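Long-range contacts in phosphatase (Mycoplasma pneumoniae M129, PDB 1T71), which probably hydrolyses phosphoester bonds, perhaps of 2',3'-cyclic nucleotides, at a site that holds two iron ions: residues A[18-26]-A[55-63]; A[238-248]-A[259-269]. One frame throughout, in Å; residues are numbered along the deposited sequence.

Overall arrangement
Both contacts belong to the half of the fold built on the six-stranded mixed sheet, whose edge strands are 89-90 and 259-267: contact 1 pairs helices packed against it, contact 2 two of its strands. From the N terminus, the chain runs through strand 6-10 into helix 15-23, then through a further helix and strand 37-41 to helix 53-62; contact 1 closes this loop. Contact 2 opens much later and closes a short one, the hairpin of strands 241-249 and 259-267. The two follow in series, neither nested nor crossed. They touch in space, because I21 and I22 of contact 1 pack on L243 of contact 2, so helix 15-23 bridges helix 53-62 and the hairpin.

Contact 1: A[18-26]-A[55-63]; sequences GRNIIKNNL and HYEFLKEAG
R19 leaves its helix with chi1 at -115°, away from the usual staggered values, and bends at chi3, while H55 has its ring anti to its carbonyl carbon; together these turns lay guanidinium on imidazole. The two planes are only 9° apart and their centres 3.5 Å apart, a true stack, with R19 CZ offset toward the rim of the ring. Further back on the same side chain, R19 CD sits over one face of F58, 4.1 Å from the ring centroid, in a CH-pi contact. The guanidinium itself stands nearly perpendicular to that phenyl ring. R19 NH2 also donates to the carbonyl oxygen of T45, and H55 ND1 bonds to T46 OG1, so the loop after strand 37-41 fixes both stacked groups.

One turn on, K23 brings its CB toward F58 and lays CD against A62 CB at 3.6 Å. Bends at chi2 and chi4 carry its amine to E61, where NZ makes a salt bridge of 2.9 Å to OE1 on the syn side; E61 is poorly ordered. L26 CD1 meets G63 CA at 4.1 Å, where G63 ends its helix in a Schellman motif.

The axes of 18-23 and 55-62 run 19° apart and come within 10.2 Å; L26 already belongs to helix 26-33. Helix 53-62 is the beta-alpha-beta crossover between parallel strands 37-41 and 66-68, laid here beside helix 15-23, which follows strand 6-10. L59 reaches I67 of strand 66-68, while I21 and I22 cover strand 241-249.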
loop_
_atom_site.group_PDB
_atom_site.type_symbol
_atom_site.label_atom_id
_atom_site.label_comp_id
_atom_site.label_asym_id
_atom_site.label_seq_id
_atom_site.Cartn_x
_atom_site.Cartn_y
_atom_site.Cartn_z
ATOM N N GLY A 18 7.344 11.227 -0.961
ATOM C CA GLY A 18 7.357 9.803 -0.694
ATOM C C GLY A 18 8.474 9.139 -1.474
ATOM O O GLY A 18 9.210 8.305 -0.947
ATOM N N ARG A 19 8.598 9.519 -2.738
ATOM C CA ARG A 19 9.624 8.961 -3.609
ATOM C C ARG A 19 11.012 9.170 -3.020
ATOM O O ARG A 19 11.811 8.239 -2.954
ATOM C CB ARG A 19 9.540 9.603 -5.001
ATOM C CG ARG A 19 9.153 8.625 -6.099
ATOM C CD ARG A 19 9.030 9.309 -7.458
ATOM N NE ARG A 19 7.762 10.017 -7.568
ATOM C CZ ARG A 19 7.636 11.329 -7.705
ATOM N NH1 ARG A 19 8.709 12.104 -7.755
ATOM N NH2 ARG A 19 6.428 11.865 -7.785
ATOM N N ASN A 20 11.286 10.394 -2.578
ATOM C CA ASN A 20 12.586 10.725 -2.009
ATOM C C ASN A 20 12.950 10.052 -0.694
ATOM O O ASN A 20 14.087 9.612 -0.518
ATOM C CB ASN A 20 12.713 12.241 -1.859
ATOM C CG ASN A 20 12.932 12.931 -3.188
ATOM O OD1 ASN A 20 12.685 14.129 -3.329
ATOM N ND2 ASN A 20 13.410 12.175 -4.176
ATOM N N ILE A 21 12.011 9.961 0.241
ATOM C CA ILE A 21 12.359 9.337 1.507
ATOM C C ILE A 21 12.590 7.834 1.326
ATOM O O ILE A 21 13.316 7.219 2.104
ATOM C CB ILE A 21 11.284 9.600 2.593
ATOM C CG1 ILE A 21 11.820 9.155 3.958
ATOM C CG2 ILE A 21 9.980 8.879 2.249
ATOM C CD1 ILE A 21 10.954 9.590 5.132
ATOM N N ILE A 22 11.989 7.250 0.292
ATOM C CA ILE A 22 12.175 5.827 0.034
ATOM C C ILE A 22 13.542 5.593 -0.615
ATOM O O ILE A 22 14.244 4.633 -0.292
ATOM C CB ILE A 22 11.069 5.264 -0.891
ATOM C CG1 ILE A 22 9.753 5.157 -0.116
ATOM C CG2 ILE A 22 11.490 3.904 -1.446
ATOM C CD1 ILE A 22 8.615 4.565 -0.911
ATOM N N LYS A 23 13.917 6.475 -1.530
ATOM C CA LYS A 23 15.204 6.352 -2.203
ATOM C C LYS A 23 16.341 6.530 -1.199
ATOM O O LYS A 23 17.340 5.826 -1.255
ATOM C CB LYS A 23 15.326 7.402 -3.316
ATOM C CG LYS A 23 16.601 7.289 -4.137
ATOM C CD LYS A 23 16.788 5.861 -4.631
ATOM C CE LYS A 23 18.045 5.700 -5.478
ATOM N NZ LYS A 23 17.963 6.489 -6.736
ATOM N N ASN A 24 16.171 7.466 -0.273
ATOM C CA ASN A 24 17.187 7.752 0.737
ATOM C C ASN A 24 17.241 6.795 1.928
ATOM O O ASN A 24 18.088 6.971 2.802
ATOM C CB ASN A 24 16.989 9.168 1.285
ATOM C CG ASN A 24 17.180 10.242 0.234
ATOM O OD1 ASN A 24 16.889 11.411 0.479
ATOM N ND2 ASN A 24 17.676 9.855 -0.938
ATOM N N ASN A 25 16.360 5.796 1.985
ATOM C CA ASN A 25 16.364 4.892 3.137
ATOM C C ASN A 25 16.186 3.402 2.865
ATOM O O ASN A 25 16.503 2.577 3.719
ATOM C CB ASN A 25 15.280 5.328 4.133
ATOM C CG ASN A 25 15.554 6.687 4.741
ATOM O OD1 ASN A 25 16.362 6.817 5.657
ATOM N ND2 ASN A 25 14.888 7.710 4.227
ATOM N N LEU A 26 15.687 3.049 1.688
ATOM C CA LEU A 26 15.436 1.646 1.384
ATOM C C LEU A 26 16.656 0.735 1.538
ATOM O O LEU A 26 16.553 -0.360 2.098
ATOM C CB LEU A 26 14.828 1.522 -0.021
ATOM C CG LEU A 26 14.102 0.221 -0.378
ATOM C CD1 LEU A 26 15.106 -0.855 -0.715
ATOM C CD2 LEU A 26 13.221 -0.212 0.787
ATOM N N HIS A 55 8.098 7.227 -13.076
ATOM C CA HIS A 55 8.117 6.942 -11.651
ATOM C C HIS A 55 8.155 5.455 -11.323
ATOM O O HIS A 55 8.691 5.058 -10.283
ATOM C CB HIS A 55 6.940 7.648 -10.985
ATOM C CG HIS A 55 7.086 9.139 -10.975
ATOM N ND1 HIS A 55 6.017 9.999 -10.866
ATOM C CD2 HIS A 55 8.188 9.921 -11.073
ATOM C CE1 HIS A 55 6.451 11.247 -10.899
ATOM N NE2 HIS A 55 7.766 11.226 -11.024
ATOM N N TYR A 56 7.610 4.629 -12.211
ATOM C CA TYR A 56 7.637 3.195 -11.987
ATOM C C TYR A 56 9.088 2.731 -12.042
ATOM O O TYR A 56 9.526 1.923 -11.223
ATOM C CB TYR A 56 6.811 2.461 -13.044
ATOM C CG TYR A 56 7.170 0.994 -13.174
ATOM C CD1 TYR A 56 8.195 0.577 -14.032
ATOM C CD2 TYR A 56 6.525 0.028 -12.406
ATOM C CE1 TYR A 56 8.566 -0.768 -14.118
ATOM C CE2 TYR A 56 6.893 -1.316 -12.481
ATOM C CZ TYR A 56 7.913 -1.705 -13.335
ATOM O OH TYR A 56 8.284 -3.029 -13.383
ATOM N N GLU A 57 9.845 3.247 -13.005
ATOM C CA GLU A 57 11.247 2.854 -13.109
ATOM C C GLU A 57 12.037 3.422 -11.931
ATOM O O GLU A 57 12.945 2.772 -11.419
ATOM C CB GLU A 57 11.839 3.298 -14.454
ATOM C CG GLU A 57 11.293 2.505 -15.656
ATOM C CD GLU A 57 11.528 0.984 -15.554
ATOM O OE1 GLU A 57 11.020 0.238 -16.426
ATOM O OE2 GLU A 57 12.228 0.529 -14.617
ATOM N N PHE A 58 11.681 4.625 -11.488
ATOM C CA PHE A 58 12.357 5.228 -10.341
ATOM C C PHE A 58 12.238 4.297 -9.126
ATOM O O PHE A 58 13.237 3.971 -8.477
ATOM C CB PHE A 58 11.729 6.580 -9.995
ATOM C CG PHE A 58 12.279 7.198 -8.736
ATOM C CD1 PHE A 58 13.258 8.184 -8.799
ATOM C CD2 PHE A 58 11.838 6.771 -7.484
ATOM C CE1 PHE A 58 13.788 8.737 -7.634
ATOM C CE2 PHE A 58 12.363 7.314 -6.317
ATOM C CZ PHE A 58 13.340 8.299 -6.391
ATOM N N LEU A 59 11.011 3.887 -8.812
ATOM C CA LEU A 59 10.778 2.999 -7.676
ATOM C C LEU A 59 11.535 1.697 -7.872
ATOM O O LEU A 59 12.113 1.144 -6.939
ATOM C CB LEU A 59 9.281 2.699 -7.520
ATOM C CG LEU A 59 8.418 3.843 -6.983
ATOM C CD1 LEU A 59 6.969 3.385 -6.912
ATOM C CD2 LEU A 59 8.923 4.271 -5.601
ATOM N N LYS A 60 11.524 1.219 -9.105
ATOM C CA LYS A 60 12.203 -0.014 -9.454
ATOM C C LYS A 60 13.713 0.116 -9.237
ATOM O O LYS A 60 14.352 -0.783 -8.688
ATOM C CB LYS A 60 11.907 -0.351 -10.912
ATOM C CG LYS A 60 12.003 -1.812 -11.226
ATOM C CD LYS A 60 10.990 -2.612 -10.428
ATOM C CE LYS A 60 11.262 -4.084 -10.603
ATOM N NZ LYS A 60 11.319 -4.414 -12.051
ATOM N N GLU A 61 14.286 1.238 -9.655
ATOM C CA GLU A 61 15.721 1.428 -9.489
ATOM C C GLU A 61 16.068 1.764 -8.051
ATOM O O GLU A 61 17.227 1.675 -7.654
ATOM C CB GLU A 61 16.239 2.529 -10.423
ATOM C CG GLU A 61 15.745 3.944 -10.121
ATOM C CD GLU A 61 16.289 4.512 -8.804
ATOM O OE1 GLU A 61 17.478 4.251 -8.483
ATOM O OE2 GLU A 61 15.535 5.233 -8.100
ATOM N N ALA A 62 15.066 2.150 -7.269
ATOM C CA ALA A 62 15.295 2.495 -5.870
ATOM C C ALA A 62 15.378 1.248 -5.002
ATOM O O ALA A 62 15.810 1.318 -3.849
ATOM C CB ALA A 62 14.188 3.413 -5.365
ATOM N N GLY A 63 14.957 0.111 -5.548
ATOM C CA GLY A 63 15.011 -1.123 -4.785
ATOM C C GLY A 63 13.691 -1.855 -4.599
ATOM O O GLY A 63 13.663 -2.930 -4.008
#

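Contact 2: A[238-248]-A[259-269]; sequences KCGAQLNGVFF and KTEAIRIVEDD
N244 OD1 takes two N-H groups of R264, which grips it side-on: NE at 3.0 Å, in the carbonyl plane, and NH2 at 3.2 Å, tilted from it. The oxygen lies at the edge of the guanidinium, close to its plane, and the two side chains run side by side from a non-hydrogen-bonded pair. R264 CG is anti to the backbone N (chi1 154°), and a bend at chi3 turns the guanidinium edge to N244 OD1. A water joins R264 NH2 to Q242 OE1. In this cluster of N244, Q242 and R264, the amide nitrogens of N244 and Q242 donate to the carbonyl oxygens of M206 and P209; the Q242 side chain lies about 7 Å from that of the iron ligand H185.

Antiparallel pairing runs from A241 with E267 to F248 with T260, with paired backbone bonds at A241, L243, G245 and F247. At G245 the bond from I263 N is nearly straight (173°) yet reaches the oxygen from above its carbonyl plane.

On the face of L243, F247, I263 and I265, L243 CD1 touches I263 CG2 at 3.7 Å, and L243 CB faces I265 CB. I263 sends CD1 the other way along the strand, to F247 CB at 3.9 Å, while K259 CG comes to the edge of the F247 ring. Past the strands, D269 OD2 accepts from G240 N at 3.2 Å, on the anti side of the carboxylate, and D269 OD1 takes the N-H of R271.

This hairpin closes one side of the sheet: strand 241-249 pairs with strand 6-10, F248 stacks on F7 and meets F180 of the second sheet edge-to-face, and I21 of helix 15-23 covers A241, L243 and I265.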
loop_
_atom_site.group_PDB
_atom_site.type_symbol
_atom_site.label_atom_id
_atom_site.label_comp_id
_atom_site.label_asym_id
_atom_site.label_seq_id
_atom_site.Cartn_x
_atom_site.Cartn_y
_atom_site.Cartn_z
ATOM N N LYS A 238 4.624 19.713 0.042
ATOM C CA LYS A 238 6.076 19.605 -0.061
ATOM C C LYS A 238 6.648 19.734 1.344
ATOM O O LYS A 238 7.853 19.910 1.525
ATOM C CB LYS A 238 6.641 20.735 -0.927
ATOM C CG LYS A 238 6.098 20.788 -2.344
ATOM C CD LYS A 238 6.425 22.129 -3.000
ATOM C CE LYS A 238 5.678 22.301 -4.315
ATOM N NZ LYS A 238 5.728 23.710 -4.804
ATOM N N CYS A 239 5.771 19.645 2.339
ATOM C CA CYS A 239 6.177 19.791 3.729
ATOM C C CYS A 239 6.681 18.501 4.378
ATOM O O CYS A 239 5.902 17.597 4.679
ATOM C CB CYS A 239 5.010 20.358 4.539
ATOM S SG CYS A 239 5.477 20.959 6.174
ATOM N N GLY A 240 7.993 18.429 4.583
ATOM C CA GLY A 240 8.605 17.274 5.220
ATOM C C GLY A 240 8.301 15.927 4.593
ATOM O O GLY A 240 7.916 15.852 3.429
ATOM N N ALA A 241 8.467 14.855 5.364
ATOM C CA ALA A 241 8.216 13.520 4.838
ATOM C C ALA A 241 8.118 12.444 5.904
ATOM O O ALA A 241 8.624 12.595 7.017
ATOM C CB ALA A 241 9.309 13.144 3.845
ATOM N N GLN A 242 7.467 11.346 5.545
ATOM C CA GLN A 242 7.322 10.222 6.453
ATOM C C GLN A 242 7.345 8.925 5.668
ATOM O O GLN A 242 6.899 8.865 4.517
ATOM C CB GLN A 242 6.015 10.327 7.257
ATOM C CG GLN A 242 4.741 10.330 6.414
ATOM C CD GLN A 242 3.485 10.475 7.253
ATOM O OE1 GLN A 242 3.191 9.633 8.103
ATOM N NE2 GLN A 242 2.739 11.547 7.023
ATOM N N LEU A 243 7.886 7.896 6.300
ATOM C CA LEU A 243 7.984 6.572 5.714
ATOM C C LEU A 243 7.335 5.624 6.712
ATOM O O LEU A 243 7.693 5.622 7.889
ATOM C CB LEU A 243 9.457 6.202 5.511
ATOM C CG LEU A 243 9.871 4.804 5.033
ATOM C CD1 LEU A 243 9.456 3.743 6.030
ATOM C CD2 LEU A 243 9.261 4.533 3.691
ATOM N N ASN A 244 6.385 4.824 6.240
ATOM C CA ASN A 244 5.692 3.874 7.097
ATOM C C ASN A 244 5.599 2.517 6.420
ATOM O O ASN A 244 5.247 2.413 5.243
ATOM C CB ASN A 244 4.294 4.395 7.418
ATOM C CG ASN A 244 4.326 5.625 8.301
ATOM O OD1 ASN A 244 4.460 5.520 9.520
ATOM N ND2 ASN A 244 4.223 6.801 7.689
ATOM N N GLY A 245 5.922 1.468 7.165
ATOM C CA GLY A 245 5.871 0.145 6.586
ATOM C C GLY A 245 5.865 -0.954 7.620
ATOM O O GLY A 245 5.765 -0.707 8.827
ATOM N N VAL A 246 5.962 -2.180 7.132
ATOM C CA VAL A 246 5.973 -3.341 7.993
ATOM C C VAL A 246 7.029 -4.341 7.549
ATOM O O VAL A 246 7.135 -4.664 6.358
ATOM C CB VAL A 246 4.614 -4.061 7.969
ATOM C CG1 VAL A 246 4.710 -5.383 8.727
ATOM C CG2 VAL A 246 3.543 -3.170 8.570
ATOM N N PHE A 247 7.824 -4.804 8.505
ATOM C CA PHE A 247 8.815 -5.828 8.228
ATOM C C PHE A 247 8.230 -7.118 8.781
ATOM O O PHE A 247 7.680 -7.122 9.881
ATOM C CB PHE A 247 10.140 -5.552 8.938
ATOM C CG PHE A 247 10.952 -6.798 9.195
ATOM C CD1 PHE A 247 10.853 -7.470 10.413
ATOM C CD2 PHE A 247 11.751 -7.341 8.197
ATOM C CE1 PHE A 247 11.541 -8.677 10.627
ATOM C CE2 PHE A 247 12.440 -8.544 8.398
ATOM C CZ PHE A 247 12.333 -9.214 9.615
ATOM N N PHE A 248 8.315 -8.201 8.020
ATOM C CA PHE A 248 7.823 -9.481 8.511
ATOM C C PHE A 248 8.586 -10.628 7.880
ATOM O O PHE A 248 8.998 -10.545 6.723
ATOM C CB PHE A 248 6.311 -9.659 8.254
ATOM C CG PHE A 248 5.935 -9.761 6.801
ATOM C CD1 PHE A 248 5.822 -8.622 6.012
ATOM C CD2 PHE A 248 5.664 -11.000 6.228
ATOM C CE1 PHE A 248 5.441 -8.711 4.668
ATOM C CE2 PHE A 248 5.283 -11.106 4.888
ATOM C CZ PHE A 248 5.171 -9.954 4.105
ATOM N N LYS A 259 7.852 -13.272 12.696
ATOM C CA LYS A 259 8.215 -11.987 13.270
ATOM C C LYS A 259 7.656 -10.810 12.483
ATOM O O LYS A 259 7.456 -10.899 11.273
ATOM C CB LYS A 259 9.745 -11.890 13.360
ATOM C CG LYS A 259 10.276 -10.517 13.738
ATOM C CD LYS A 259 11.711 -10.577 14.254
ATOM C CE LYS A 259 11.782 -11.314 15.595
ATOM N NZ LYS A 259 13.115 -11.155 16.270
ATOM N N THR A 260 7.386 -9.717 13.192
ATOM C CA THR A 260 6.873 -8.498 12.584
ATOM C C THR A 260 7.329 -7.294 13.387
ATOM O O THR A 260 7.478 -7.367 14.605
ATOM C CB THR A 260 5.335 -8.455 12.542
ATOM O OG1 THR A 260 4.822 -8.488 13.881
ATOM C CG2 THR A 260 4.788 -9.621 11.745
ATOM N N GLU A 261 7.542 -6.184 12.691
ATOM C CA GLU A 261 7.961 -4.946 13.326
ATOM C C GLU A 261 7.520 -3.777 12.454
ATOM O O GLU A 261 7.676 -3.813 11.234
ATOM C CB GLU A 261 9.482 -4.905 13.479
ATOM C CG GLU A 261 9.953 -3.784 14.390
ATOM C CD GLU A 261 11.442 -3.526 14.297
ATOM O OE1 GLU A 261 12.227 -4.492 14.389
ATOM O OE2 GLU A 261 11.829 -2.349 14.143
ATOM N N ALA A 262 6.966 -2.747 13.078
ATOM C CA ALA A 262 6.528 -1.572 12.341
ATOM C C ALA A 262 7.743 -0.717 11.979
ATOM O O ALA A 262 8.645 -0.533 12.795
ATOM C CB ALA A 262 5.556 -0.756 13.186
ATOM N N ILE A 263 7.764 -0.201 10.754
ATOM C CA ILE A 263 8.863 0.642 10.303
ATOM C C ILE A 263 8.360 2.074 10.161
ATOM O O ILE A 263 7.392 2.318 9.443
ATOM C CB ILE A 263 9.392 0.193 8.932
ATOM C CG1 ILE A 263 9.860 -1.260 9.000
ATOM C CG2 ILE A 263 10.515 1.125 8.483
ATOM C CD1 ILE A 263 10.212 -1.851 7.642
ATOM N N ARG A 264 9.012 3.013 10.842
ATOM C CA ARG A 264 8.614 4.415 10.759
ATOM C C ARG A 264 9.768 5.417 10.800
ATOM O O ARG A 264 10.677 5.322 11.627
ATOM C CB ARG A 264 7.595 4.767 11.855
ATOM C CG ARG A 264 7.601 6.250 12.232
ATOM C CD ARG A 264 6.367 6.683 13.012
ATOM N NE ARG A 264 5.273 6.919 12.086
ATOM C CZ ARG A 264 4.530 8.018 12.059
ATOM N NH1 ARG A 264 4.746 9.004 12.917
ATOM N NH2 ARG A 264 3.582 8.135 11.144
ATOM N N ILE A 265 9.712 6.375 9.884
ATOM C CA ILE A 265 10.716 7.422 9.789
ATOM C C ILE A 265 9.974 8.734 9.562
ATOM O O ILE A 265 9.101 8.822 8.700
ATOM C CB ILE A 265 11.690 7.160 8.619
ATOM C CG1 ILE A 265 12.438 5.849 8.861
ATOM C CG2 ILE A 265 12.684 8.306 8.493
ATOM C CD1 ILE A 265 13.364 5.448 7.748
ATOM N N VAL A 266 10.307 9.743 10.356
ATOM C CA VAL A 266 9.660 11.034 10.242
ATOM C C VAL A 266 10.673 12.165 10.118
ATOM O O VAL A 266 11.623 12.258 10.902
ATOM C CB VAL A 266 8.755 11.309 11.461
ATOM C CG1 VAL A 266 8.113 12.683 11.325
ATOM C CG2 VAL A 266 7.684 10.224 11.569
ATOM N N GLU A 267 10.458 13.021 9.124
ATOM C CA GLU A 267 11.329 14.163 8.874
ATOM C C GLU A 267 10.476 15.423 8.938
ATOM O O GLU A 267 9.595 15.627 8.099
ATOM C CB GLU A 267 11.975 14.054 7.487
ATOM C CG GLU A 267 12.777 12.782 7.234
ATOM C CD GLU A 267 14.072 12.716 8.032
ATOM O OE1 GLU A 267 14.872 11.779 7.792
ATOM O OE2 GLU A 267 14.294 13.595 8.899
ATOM N N ASP A 268 10.727 16.259 9.939
ATOM C CA ASP A 268 9.971 17.487 10.088
ATOM C C ASP A 268 10.577 18.581 9.226
ATOM O O ASP A 268 11.769 18.559 8.912
ATOM C CB ASP A 268 9.936 17.905 11.558
ATOM C CG ASP A 268 8.951 17.083 12.367
ATOM O OD1 ASP A 268 9.166 16.905 13.588
ATOM O OD2 ASP A 268 7.951 16.622 11.779
ATOM N N ASP A 269 9.737 19.531 8.837
ATOM C CA ASP A 269 10.143 20.634 7.980
ATOM C C ASP A 269 9.926 21.952 8.716
ATOM O O ASP A 269 8.827 22.232 9.183
ATOM C CB ASP A 269 9.292 20.604 6.710
ATOM C CG ASP A 269 9.816 21.514 5.623
ATOM O OD1 ASP A 269 10.130 22.690 5.906
ATOM O OD2 ASP A 269 9.892 21.043 4.466
HETATM O O HOH W 1 10.519 19.379 2.615
HETATM O O HOH W 2 2.086 10.032 10.567
#